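Local coordinates for major capsid protein (Faustovirus, PDB 5J7O), which forms the protein shell of this large double-stranded DNA virus, assembling as a trimer of double jelly-roll subunits, at residues T202-I207 with Y421-Q426; I447-R452 with G565-N570; A114-V119 with A170-V175; G338-Q343 with T374-S379; L350-G355 with L363-N368. All coordinates share one frame; numbering follows the deposited sequence.

Interaction 1. Residues T202-I207 with Y421-Q426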
# COMPACT_ATOMS: atom_id res chain seq x y z
N THR B 202 -25.27 -12.73 5.51
CA THR B 202 -25.31 -11.78 6.61
C THR B 202 -24.12 -10.83 6.50
O THR B 202 -23.35 -10.86 5.54
CB THR B 202 -25.31 -12.51 7.95
OG1 THR B 202 -24.05 -13.17 8.14
CG2 THR B 202 -26.42 -13.54 8.01
N ALA B 203 -23.98 -9.98 7.52
CA ALA B 203 -22.78 -9.15 7.62
C ALA B 203 -21.54 -10.00 7.82
O ALA B 203 -20.43 -9.58 7.47
CB ALA B 203 -22.93 -8.14 8.77
N LEU B 204 -21.70 -11.20 8.39
CA LEU B 204 -20.57 -12.10 8.56
C LEU B 204 -20.01 -12.53 7.21
O LEU B 204 -18.79 -12.59 7.03
CB LEU B 204 -20.99 -13.32 9.38
CG LEU B 204 -21.40 -12.97 10.81
CD1 LEU B 204 -21.84 -14.22 11.57
CD2 LEU B 204 -20.25 -12.30 11.52
N ALA B 205 -20.88 -12.84 6.25
CA ALA B 205 -20.41 -13.14 4.90
C ALA B 205 -19.82 -11.90 4.25
O ALA B 205 -18.84 -12.00 3.49
CB ALA B 205 -21.55 -13.70 4.05
N ALA B 206 -20.38 -10.72 4.54
CA ALA B 206 -19.87 -9.49 3.95
C ALA B 206 -18.46 -9.18 4.43
O ALA B 206 -17.62 -8.72 3.65
CB ALA B 206 -20.81 -8.33 4.27
N ILE B 207 -18.17 -9.44 5.71
CA ILE B 207 -16.82 -9.17 6.20
C ILE B 207 -15.85 -10.25 5.73
O ILE B 207 -14.65 -9.99 5.59
CB ILE B 207 -16.80 -9.02 7.73
CG1 ILE B 207 -17.14 -10.35 8.42
CG2 ILE B 207 -17.76 -7.94 8.16
CD1 ILE B 207 -16.95 -10.31 9.92
N TYR B 421 -24.63 -19.00 -0.16
CA TYR B 421 -24.02 -18.93 1.16
C TYR B 421 -24.72 -19.89 2.11
O TYR B 421 -25.94 -20.07 2.06
CB TYR B 421 -24.09 -17.50 1.71
CG TYR B 421 -23.35 -16.48 0.87
CD1 TYR B 421 -21.99 -16.26 1.04
CD2 TYR B 421 -24.02 -15.73 -0.08
CE1 TYR B 421 -21.32 -15.32 0.28
CE2 TYR B 421 -23.36 -14.79 -0.85
CZ TYR B 421 -22.01 -14.59 -0.66
OH TYR B 421 -21.34 -13.66 -1.42
N ARG B 422 -23.93 -20.50 2.99
CA ARG B 422 -24.45 -21.41 4.01
C ARG B 422 -23.65 -21.18 5.29
O ARG B 422 -22.50 -21.61 5.39
CB ARG B 422 -24.38 -22.86 3.55
CG ARG B 422 -25.66 -23.35 2.91
CD ARG B 422 -26.77 -23.41 3.95
NE ARG B 422 -28.08 -23.73 3.39
CZ ARG B 422 -29.10 -24.20 4.11
NH1 ARG B 422 -28.95 -24.40 5.42
NH2 ARG B 422 -30.26 -24.47 3.53
N GLU B 423 -24.28 -20.52 6.26
CA GLU B 423 -23.60 -19.99 7.43
C GLU B 423 -24.07 -20.69 8.70
O GLU B 423 -25.25 -21.04 8.83
CB GLU B 423 -23.84 -18.48 7.54
CG GLU B 423 -23.71 -17.90 8.94
CD GLU B 423 -24.02 -16.41 8.98
OE1 GLU B 423 -23.76 -15.72 7.98
OE2 GLU B 423 -24.54 -15.94 10.02
N GLN B 424 -23.13 -20.90 9.63
CA GLN B 424 -23.43 -21.39 10.97
C GLN B 424 -22.53 -20.69 11.97
O GLN B 424 -21.33 -20.54 11.74
CB GLN B 424 -23.24 -22.91 11.08
CG GLN B 424 -23.09 -23.40 12.52
CD GLN B 424 -23.01 -24.91 12.62
OE1 GLN B 424 -23.87 -25.63 12.10
NE2 GLN B 424 -21.98 -25.41 13.30
N VAL B 425 -23.12 -20.24 13.08
CA VAL B 425 -22.40 -19.58 14.15
C VAL B 425 -22.65 -20.36 15.44
O VAL B 425 -23.79 -20.43 15.91
CB VAL B 425 -22.83 -18.11 14.31
CG1 VAL B 425 -22.03 -17.45 15.42
CG2 VAL B 425 -22.65 -17.37 13.00
N GLN B 426 -21.59 -20.93 15.99
CA GLN B 426 -21.65 -21.71 17.22
C GLN B 426 -20.89 -20.97 18.31
O GLN B 426 -19.68 -20.77 18.20
CB GLN B 426 -21.05 -23.11 17.01
CG GLN B 426 -20.98 -23.95 18.27
CD GLN B 426 -22.31 -24.58 18.63
OE1 GLN B 426 -22.80 -25.47 17.92
NE2 GLN B 426 -22.91 -24.13 19.72
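T202 and E423 meet head-on at the start of helix 203-212. T202 OG1 donates to E423 OE1 over 2.6 Å, and OE1 accepts with its syn lone pair, on the side of OE2. T202 is the N-cap residue, and the same OG1 accepts from L204 N in a capping bond, weak at 3.1 Å and bent to 134°. T202 turns OG1 between its own backbone N and carbonyl carbon (chi1 67°), where it can serve L204 N and the carboxylate together. E423 reaches it because its CG lies anti to the backbone N (chi1 156°) and the chain stays extended beyond. This is the tight part of the contact, with T202 CG2 also lying 3.4 Å from E423 OE1. L204 crosses the end of E423 at about a right angle, its CD1 3.6 Å from OE2. Packing thins on both flanks. Towards the exposed V425, a single methyl pair remains, L204 CD1 to V425 CG2. At the Y421 end, A205 CB lies obliquely 4.0 Å from ring atom CD1, while the Y421 hydroxyl bonds to L300 O. Strand 415-428 borders a four-stranded sheet of the C-terminal half, and the helix follows directly on strand 196-202, so the contact docks a helix of the earlier half against the later one, consistent with the two jelly rolls. A carboxylate bonded to the N-cap hydroxyl would probably be stabilised in its charged form by the positive end of the helix dipole.

Interaction 2. Residues I447-R452 with G565-N570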
# COMPACT_ATOMS: atom_id res chain seq x y z
N ILE B 447 -14.83 -22.85 2.64
CA ILE B 447 -15.48 -22.40 3.86
C ILE B 447 -14.65 -21.28 4.48
O ILE B 447 -13.45 -21.46 4.72
CB ILE B 447 -15.66 -23.55 4.88
CG1 ILE B 447 -16.51 -24.67 4.28
CG2 ILE B 447 -16.28 -23.03 6.17
CD1 ILE B 447 -16.67 -25.87 5.19
N TYR B 448 -15.28 -20.14 4.75
CA TYR B 448 -14.66 -19.10 5.55
C TYR B 448 -14.84 -19.43 7.02
O TYR B 448 -15.95 -19.77 7.45
CB TYR B 448 -15.26 -17.73 5.23
CG TYR B 448 -15.31 -17.36 3.77
CD1 TYR B 448 -16.50 -17.44 3.05
CD2 TYR B 448 -14.18 -16.90 3.11
CE1 TYR B 448 -16.55 -17.09 1.71
CE2 TYR B 448 -14.22 -16.55 1.77
CZ TYR B 448 -15.41 -16.65 1.08
OH TYR B 448 -15.47 -16.31 -0.26
N LEU B 449 -13.77 -19.33 7.80
CA LEU B 449 -13.79 -19.74 9.20
C LEU B 449 -13.23 -18.65 10.10
O LEU B 449 -12.33 -17.90 9.72
CB LEU B 449 -12.99 -21.04 9.41
CG LEU B 449 -13.02 -21.64 10.81
CD1 LEU B 449 -14.44 -22.05 11.19
CD2 LEU B 449 -12.07 -22.82 10.94
N GLY B 450 -13.79 -18.57 11.30
CA GLY B 450 -13.30 -17.65 12.31
C GLY B 450 -13.89 -17.98 13.66
O GLY B 450 -14.95 -18.61 13.77
N LEU B 451 -13.17 -17.55 14.71
CA LEU B 451 -13.60 -17.71 16.10
C LEU B 451 -13.58 -16.31 16.72
O LEU B 451 -12.57 -15.89 17.29
CB LEU B 451 -12.71 -18.69 16.85
CG LEU B 451 -13.14 -19.10 18.26
CD1 LEU B 451 -14.53 -19.73 18.25
CD2 LEU B 451 -12.13 -20.05 18.88
N ARG B 452 -14.70 -15.60 16.60
CA ARG B 452 -14.75 -14.19 16.96
C ARG B 452 -15.15 -14.04 18.43
O ARG B 452 -16.19 -14.56 18.83
CB ARG B 452 -15.74 -13.45 16.08
CG ARG B 452 -16.05 -12.04 16.53
CD ARG B 452 -17.51 -11.71 16.32
NE ARG B 452 -17.75 -10.96 15.09
CZ ARG B 452 -18.96 -10.72 14.59
NH1 ARG B 452 -20.04 -11.17 15.22
NH2 ARG B 452 -19.09 -10.02 13.47
N GLY B 565 -7.33 -13.70 12.19
CA GLY B 565 -8.25 -14.76 12.52
C GLY B 565 -9.09 -15.26 11.36
O GLY B 565 -10.04 -16.02 11.59
N ALA B 566 -8.78 -14.87 10.13
CA ALA B 566 -9.55 -15.27 8.96
C ALA B 566 -8.91 -16.50 8.34
O ALA B 566 -7.77 -16.45 7.87
CB ALA B 566 -9.62 -14.13 7.95
N LEU B 567 -9.65 -17.61 8.32
CA LEU B 567 -9.16 -18.87 7.79
C LEU B 567 -10.00 -19.29 6.59
O LEU B 567 -11.20 -19.03 6.53
CB LEU B 567 -9.16 -19.97 8.86
CG LEU B 567 -7.97 -19.98 9.83
CD1 LEU B 567 -8.02 -18.81 10.80
CD2 LEU B 567 -7.91 -21.30 10.58
N PHE B 568 -9.35 -19.95 5.64
CA PHE B 568 -9.95 -20.32 4.36
C PHE B 568 -9.71 -21.81 4.13
O PHE B 568 -8.59 -22.22 3.83
CB PHE B 568 -9.35 -19.48 3.23
CG PHE B 568 -10.04 -19.65 1.90
CD1 PHE B 568 -9.62 -20.62 1.01
CD2 PHE B 568 -11.09 -18.82 1.54
CE1 PHE B 568 -10.25 -20.78 -0.22
CE2 PHE B 568 -11.71 -18.97 0.31
CZ PHE B 568 -11.29 -19.95 -0.56
N LEU B 569 -10.77 -22.61 4.28
CA LEU B 569 -10.69 -24.05 4.08
C LEU B 569 -11.09 -24.37 2.64
O LEU B 569 -12.27 -24.32 2.30
CB LEU B 569 -11.60 -24.79 5.07
CG LEU B 569 -11.68 -24.30 6.52
CD1 LEU B 569 -12.69 -25.14 7.29
CD2 LEU B 569 -10.33 -24.35 7.19
N ASN B 570 -10.11 -24.71 1.81
CA ASN B 570 -10.32 -24.86 0.38
C ASN B 570 -10.51 -26.32 -0.00
O ASN B 570 -9.83 -27.21 0.53
CB ASN B 570 -9.15 -24.26 -0.41
CG ASN B 570 -9.37 -24.30 -1.90
OD1 ASN B 570 -10.50 -24.43 -2.38
ND2 ASN B 570 -8.29 -24.19 -2.66
O HOH W 1 -10.56 -16.64 14.25
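I447 and L569 exchange both backbone bonds of a hydrogen-bonded antiparallel pair: L569 N to I447 O is 2.9 Å and nearly straight at 171°, while the return bond from I447 N to L569 O is more bent. L449 and L567 repeat the exchange two residues on, with L449 N to L567 O at 2.9 Å. Beyond this second pair the strands part, and a water takes over, accepting from L451 N at 2.8 Å and donating to G565 O. These bonds join strand 567-570, one of the two outermost strands of the four-stranded antiparallel sheet, to strand 444-453; on its far side strand 444-453 pairs with strand 607-620, as expected of one sheet in a jelly roll. Aliphatic contacts occupy the face carrying I447, L449, L567 and L569. L449 CB meets L567 CB at 4.0 Å, and L569 CD1 lies 4.1 Å from I447 CB. Aromatic contact fills the opposite face, where Y448 and F568 form the intervening non-hydrogen-bonded pair and run side by side. Y448 CE2 approaches F568 CE2 to 3.8 Å, arriving in the plane of the F568 ring at its edge, with the two ring planes at 69°. Y448 carries CG beside its backbone N (chi1 -51°), whereas F568 has CG anti to its own backbone N. F212 meets both rings, F446 stacks on F568, and the Y448 hydroxyl is bonded to H213 NE2.

Interaction 3. Residues A114-V119 with A170-V175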
# COMPACT_ATOMS: atom_id res chain seq x y z
N ALA B 114 -24.21 14.69 18.18
CA ALA B 114 -24.60 14.27 19.52
C ALA B 114 -25.39 15.37 20.22
O ALA B 114 -25.35 16.55 19.83
CB ALA B 114 -23.37 13.89 20.35
N SER B 115 -26.11 14.98 21.26
CA SER B 115 -26.88 15.94 22.03
C SER B 115 -25.99 16.66 23.04
O SER B 115 -24.88 16.23 23.35
CB SER B 115 -28.04 15.25 22.76
OG SER B 115 -27.57 14.38 23.77
N ALA B 116 -26.49 17.78 23.55
CA ALA B 116 -25.72 18.59 24.48
C ALA B 116 -25.62 17.91 25.84
O ALA B 116 -26.60 17.35 26.35
CB ALA B 116 -26.34 19.98 24.63
N GLY B 117 -24.43 17.96 26.43
CA GLY B 117 -24.17 17.37 27.72
C GLY B 117 -23.42 18.33 28.62
O GLY B 117 -23.52 19.56 28.49
N THR B 118 -22.67 17.76 29.56
CA THR B 118 -21.93 18.55 30.53
C THR B 118 -20.52 17.99 30.70
O THR B 118 -20.24 16.85 30.33
CB THR B 118 -22.63 18.59 31.90
OG1 THR B 118 -23.04 17.27 32.27
CG2 THR B 118 -23.84 19.51 31.86
N VAL B 119 -19.65 18.81 31.27
CA VAL B 119 -18.32 18.35 31.65
C VAL B 119 -18.44 17.49 32.91
O VAL B 119 -19.00 17.96 33.92
CB VAL B 119 -17.38 19.53 31.88
CG1 VAL B 119 -16.00 19.06 32.29
CG2 VAL B 119 -17.29 20.39 30.62
N ALA B 170 -21.13 23.31 29.80
CA ALA B 170 -21.56 22.66 28.57
C ALA B 170 -20.41 21.88 27.93
O ALA B 170 -19.24 22.27 28.01
CB ALA B 170 -22.11 23.68 27.58
N ALA B 171 -20.76 20.77 27.28
CA ALA B 171 -19.81 19.93 26.57
C ALA B 171 -20.59 18.96 25.69
O ALA B 171 -21.62 18.43 26.12
CB ALA B 171 -18.90 19.15 27.53
N THR B 172 -20.10 18.74 24.48
CA THR B 172 -20.77 17.87 23.52
C THR B 172 -19.79 16.83 23.00
O THR B 172 -18.64 17.16 22.68
CB THR B 172 -21.35 18.68 22.34
OG1 THR B 172 -22.24 19.68 22.84
CG2 THR B 172 -22.12 17.77 21.39
N ASN B 173 -20.25 15.59 22.92
CA ASN B 173 -19.45 14.52 22.35
C ASN B 173 -19.45 14.60 20.82
O ASN B 173 -20.32 15.22 20.21
CB ASN B 173 -19.97 13.16 22.79
CG ASN B 173 -19.72 12.88 24.26
OD1 ASN B 173 -18.70 13.28 24.81
ND2 ASN B 173 -20.65 12.18 24.90
N PHE B 174 -18.44 13.97 20.22
CA PHE B 174 -18.40 13.81 18.78
C PHE B 174 -19.08 12.50 18.39
O PHE B 174 -19.40 11.65 19.23
CB PHE B 174 -16.96 13.85 18.27
CG PHE B 174 -16.36 15.23 18.24
CD1 PHE B 174 -17.07 16.33 18.69
CD2 PHE B 174 -15.08 15.42 17.73
CE1 PHE B 174 -16.51 17.59 18.66
CE2 PHE B 174 -14.52 16.69 17.70
CZ PHE B 174 -15.23 17.77 18.16
N VAL B 175 -19.31 12.33 17.09
CA VAL B 175 -19.93 11.13 16.56
C VAL B 175 -19.01 10.50 15.53
O VAL B 175 -18.22 11.18 14.86
CB VAL B 175 -21.32 11.40 15.96
CG1 VAL B 175 -22.33 11.70 17.06
CG2 VAL B 175 -21.26 12.54 14.97
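A170 lies across from T118 in a non-hydrogen-bonded pair; its CA is 3.7 Å from G117 O, and its carbonyl oxygen touches the V119 methyl CG2. A171 and G117 form the hydrogen-bonded antiparallel pair. A171 O accepts from G117 N at 2.9 Å, whereas A171 N reaches G117 O over 3.2 Å from well above the carbonyl plane, 63° out of it and off the lone pairs. The A171 methyl packs against V119 CG2 at 3.7 Å. T172 touches by its methyl: with CG2 anti to the backbone N (OG1 chi1 -56°), that carbon lies 3.7 Å from S115 O and also close to A114 O, while OG1 comes no nearer than 4.0 Å to A116 CA. N173 meets A114 through its backbone, its carbonyl oxygen 3.3 Å from A114 CB. The N173 side-chain amide is bonded to A378 N and S381 O, so this residue ties the pair of segments to the chain beyond strand 364-375. F174 turns away and packs on L238 of the second subunit. V175 CG1 lies 4.1 Å from A114 CB and close to A114 N. The contact places strand 116-118 as the border of a three-stranded antiparallel sheet whose middle strand is 170-177 and whose other edge is 333-336. With two cross-segment backbone bonds, one poorly aimed, and otherwise methyls set against carbonyls and methyls, the chemistry implies light pairing between these two segments, to which the backbone bonding of S115 with S382 and the N173 amide add further ties.

Interaction 4. Residues G338-Q343 with T374-S379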
# COMPACT_ATOMS: atom_id res chain seq x y z
N GLY B 338 -15.14 14.41 22.27
CA GLY B 338 -15.08 15.61 21.46
C GLY B 338 -13.93 16.51 21.86
O GLY B 338 -12.82 16.03 22.17
N ASN B 339 -14.18 17.81 21.87
CA ASN B 339 -13.16 18.80 22.22
C ASN B 339 -13.11 19.00 23.74
O ASN B 339 -13.29 20.10 24.27
CB ASN B 339 -13.43 20.11 21.49
CG ASN B 339 -12.25 21.07 21.57
OD1 ASN B 339 -11.11 20.65 21.73
ND2 ASN B 339 -12.53 22.36 21.45
N LEU B 340 -12.85 17.90 24.44
CA LEU B 340 -12.74 17.91 25.89
C LEU B 340 -11.68 16.89 26.29
O LEU B 340 -11.80 15.71 25.96
CB LEU B 340 -14.08 17.57 26.54
CG LEU B 340 -14.16 17.62 28.07
CD1 LEU B 340 -14.06 19.06 28.57
CD2 LEU B 340 -15.44 16.96 28.57
N PHE B 341 -10.65 17.35 26.99
CA PHE B 341 -9.50 16.52 27.32
C PHE B 341 -9.19 16.61 28.81
O PHE B 341 -9.27 17.69 29.40
CB PHE B 341 -8.26 16.95 26.52
CG PHE B 341 -8.50 17.05 25.04
CD1 PHE B 341 -8.33 15.95 24.22
CD2 PHE B 341 -8.91 18.25 24.47
CE1 PHE B 341 -8.56 16.04 22.86
CE2 PHE B 341 -9.14 18.34 23.11
CZ PHE B 341 -8.96 17.24 22.30
N LEU B 342 -8.85 15.48 29.40
CA LEU B 342 -8.42 15.42 30.79
C LEU B 342 -6.92 15.66 30.85
O LEU B 342 -6.14 14.87 30.32
CB LEU B 342 -8.77 14.08 31.42
CG LEU B 342 -8.25 13.86 32.84
CD1 LEU B 342 -9.04 14.67 33.85
CD2 LEU B 342 -8.26 12.38 33.21
N GLN B 343 -6.52 16.75 31.50
CA GLN B 343 -5.11 17.08 31.66
C GLN B 343 -4.60 16.48 32.96
O GLN B 343 -5.10 16.80 34.04
CB GLN B 343 -4.91 18.60 31.66
CG GLN B 343 -3.48 19.04 31.94
CD GLN B 343 -3.31 20.54 31.85
OE1 GLN B 343 -4.25 21.27 31.55
NE2 GLN B 343 -2.09 21.01 32.10
N THR B 374 -5.98 13.08 28.02
CA THR B 374 -6.84 11.93 27.74
C THR B 374 -8.19 12.43 27.25
O THR B 374 -8.91 13.10 28.02
CB THR B 374 -7.00 11.05 28.98
OG1 THR B 374 -5.75 10.94 29.66
CG2 THR B 374 -7.49 9.67 28.59
N PRO B 375 -8.57 12.15 26.00
CA PRO B 375 -9.90 12.54 25.53
C PRO B 375 -10.99 11.97 26.43
O PRO B 375 -10.92 10.82 26.87
CB PRO B 375 -9.96 11.94 24.12
CG PRO B 375 -8.53 11.89 23.68
CD PRO B 375 -7.74 11.57 24.93
N THR B 376 -12.00 12.79 26.70
CA THR B 376 -13.01 12.49 27.71
C THR B 376 -14.41 12.65 27.14
O THR B 376 -14.69 13.62 26.42
CB THR B 376 -12.83 13.41 28.94
OG1 THR B 376 -11.50 13.26 29.45
CG2 THR B 376 -13.83 13.05 30.02
N LEU B 377 -15.28 11.71 27.47
CA LEU B 377 -16.68 11.78 27.09
C LEU B 377 -17.43 12.76 27.98
O LEU B 377 -17.21 12.82 29.19
CB LEU B 377 -17.34 10.41 27.19
CG LEU B 377 -16.90 9.31 26.22
CD1 LEU B 377 -17.44 7.96 26.68
CD2 LEU B 377 -17.37 9.62 24.82
N ALA B 378 -18.32 13.54 27.37
CA ALA B 378 -19.22 14.39 28.13
C ALA B 378 -20.39 13.57 28.66
O ALA B 378 -20.86 12.63 28.02
CB ALA B 378 -19.74 15.54 27.26
N SER B 379 -20.85 13.94 29.86
CA SER B 379 -21.98 13.25 30.46
C SER B 379 -23.27 13.66 29.77
O SER B 379 -23.51 14.84 29.51
CB SER B 379 -22.05 13.55 31.95
OG SER B 379 -20.87 13.14 32.62
O HOH W 2 -16.45 14.88 24.38
O HOH W 3 -4.76 12.81 31.05
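T374 O is gripped by two donors from opposite faces of its carbonyl plane. L342 N reaches it across the contact at 2.8 Å, almost straight at 177°, and the hydroxyl T376 OG1 folds back to it at 3.0 Å. T376 sets OG1 beside its own backbone N (chi1 -57°), which also brings this oxygen to 3.5 Å from L342 CB. L342 and T374 complete a hydrogen-bonded antiparallel pair, T374 N giving 2.9 Å to L342 O. The ladder then continues past the strand end, with T376 N bonded to L340 O at 3.0 Å. Between these bonds F341 faces P375 in a non-hydrogen-bonded pair, a position where the pairing with this partner strand needs no N-H from the proline. The F341 ring meets the proline obliquely, CD1 4.1 Å from P375 CG, and F341 CA makes a CA-H...O contact with T374 O. Beside the inverse gamma turn centred on N339, a water joins T376 O to G338 N, although its distance to G338 N is doubtfully short. The pairing belongs to the seven-stranded mixed sheet, where strand 341-351 has strand 149-158 as its other neighbour and strand 364-375 has strand 503-521. F341 packs on I241 of the second subunit and L342 on T263 of the third, while A378, beyond the strand, packs on A171 of strand 170-177.

Interaction 5. Residues L350-G355 with L363-N368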
# COMPACT_ATOMS: atom_id res chain seq x y z
N LEU B 350 12.00 19.75 44.24
CA LEU B 350 13.11 19.32 45.08
C LEU B 350 13.65 20.53 45.83
O LEU B 350 14.43 21.32 45.28
CB LEU B 350 14.20 18.65 44.24
CG LEU B 350 15.50 18.27 44.96
CD1 LEU B 350 15.24 17.31 46.10
CD2 LEU B 350 16.50 17.69 43.98
N THR B 351 13.22 20.70 47.07
CA THR B 351 13.79 21.69 47.97
C THR B 351 14.75 21.02 48.94
O THR B 351 14.71 19.80 49.15
CB THR B 351 12.70 22.45 48.74
OG1 THR B 351 11.91 21.52 49.49
CG2 THR B 351 11.81 23.22 47.78
N THR B 352 15.63 21.83 49.53
CA THR B 352 16.62 21.33 50.47
C THR B 352 16.58 22.01 51.83
O THR B 352 17.24 21.53 52.76
CB THR B 352 18.04 21.48 49.90
OG1 THR B 352 18.47 22.85 50.02
CG2 THR B 352 18.08 21.09 48.42
N GLY B 353 15.84 23.10 51.98
CA GLY B 353 15.82 23.88 53.20
C GLY B 353 14.81 23.39 54.21
O GLY B 353 14.38 22.23 54.20
N ALA B 354 14.44 24.29 55.12
CA ALA B 354 13.49 23.96 56.17
C ALA B 354 12.13 23.60 55.57
O ALA B 354 11.59 24.34 54.75
CB ALA B 354 13.35 25.13 57.14
N GLY B 355 11.59 22.47 56.00
CA GLY B 355 10.33 21.99 55.46
C GLY B 355 10.44 21.34 54.11
O GLY B 355 9.45 21.33 53.36
N LEU B 363 14.51 26.22 49.65
CA LEU B 363 15.51 26.33 48.59
C LEU B 363 15.19 25.32 47.50
O LEU B 363 15.60 24.16 47.58
CB LEU B 363 16.91 26.12 49.16
CG LEU B 363 18.10 26.71 48.39
CD1 LEU B 363 19.34 26.75 49.27
CD2 LEU B 363 18.40 25.95 47.10
N LEU B 364 14.48 25.76 46.46
CA LEU B 364 14.09 24.89 45.37
C LEU B 364 15.24 24.73 44.38
O LEU B 364 15.70 25.72 43.79
CB LEU B 364 12.85 25.43 44.66
CG LEU B 364 12.43 24.66 43.41
CD1 LEU B 364 12.01 23.24 43.77
CD2 LEU B 364 11.33 25.38 42.66
N THR B 365 15.68 23.49 44.18
CA THR B 365 16.81 23.18 43.31
C THR B 365 16.37 22.68 41.94
O THR B 365 16.86 23.16 40.91
CB THR B 365 17.72 22.15 43.98
OG1 THR B 365 18.34 22.73 45.13
CG2 THR B 365 18.80 21.67 43.01
N GLN B 366 15.46 21.70 41.90
CA GLN B 366 15.01 21.10 40.65
C GLN B 366 13.49 21.07 40.59
O GLN B 366 12.83 20.81 41.60
CB GLN B 366 15.56 19.67 40.49
CG GLN B 366 17.07 19.56 40.55
CD GLN B 366 17.55 18.13 40.48
OE1 GLN B 366 16.88 17.27 39.91
NE2 GLN B 366 18.70 17.86 41.09
N TYR B 367 12.95 21.34 39.41
CA TYR B 367 11.53 21.26 39.15
C TYR B 367 11.30 20.40 37.92
O TYR B 367 12.04 20.49 36.94
CB TYR B 367 10.92 22.66 38.94
CG TYR B 367 9.50 22.65 38.38
CD1 TYR B 367 8.40 22.61 39.23
CD2 TYR B 367 9.28 22.70 37.01
CE1 TYR B 367 7.11 22.61 38.72
CE2 TYR B 367 7.99 22.69 36.50
CZ TYR B 367 6.92 22.65 37.36
OH TYR B 367 5.64 22.65 36.84
N ASN B 368 10.27 19.56 37.98
CA ASN B 368 9.88 18.72 36.85
C ASN B 368 8.37 18.76 36.70
O ASN B 368 7.64 18.77 37.69
CB ASN B 368 10.33 17.26 37.04
CG ASN B 368 11.84 17.10 36.94
OD1 ASN B 368 12.58 17.46 37.85
ND2 ASN B 368 12.29 16.54 35.82
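A classic beta bulge places T365 and Q366 together opposite L350. L350 N donates to Q366 O at 3.0 Å, and L350 O receives T365 N at 2.7 Å; both bonds are nearly straight, 173° each, and the donor of each lies almost on the line of the carbonyl. T365 has a helix-like backbone here (psi -49°), which lets two residues share one facing partner. The bulge sits beside the loop of the hairpin formed by strands 341-351 and 364-375, neighbours in a seven-stranded mixed sheet, the centre of the contact lying about 53 Å from the centre of the chain. Past it, T352 N bonds to L363 O at 3.0 Å. L350 and Q366 run side by side, L350 CD2 resting 3.6 Å from Q366 NE2. On the other face T351 and L364 pair closely: the T351 methyl CG2 touches L364 CA at 3.7 Å, and L364 CD1 comes to 3.4 Å from L350 O. Towards the loop, T352 OG1 meets L363 CB; the T352 and T365 side chains cross at about a right angle, T352 CG2 lying 3.7 Å from T365 OG1. L363 also packs on D493 and L364 on F503, both of the third subunit.

How the interactions relate
From the N terminus, interaction 3 closes first, pairing 114-119 with 170-175 before any other contact opens. Segment 202-207 then opens interaction 1, whose long loop holds interaction 4, which in turn holds the short hairpin of interaction 5; 421-426 closes the outermost loop. Interaction 2 follows in series, and no two contacts cross. Interactions 4 and 5 use the same two strands, 341-351 and 364-375, with centres about 34 Å apart. Interactions 3 and 4 touch, among other places, where S379 N probably bonds to T118 O. Interactions 1 and 2 reach one sheet of the C-terminal half and meet where L204 packs on R452.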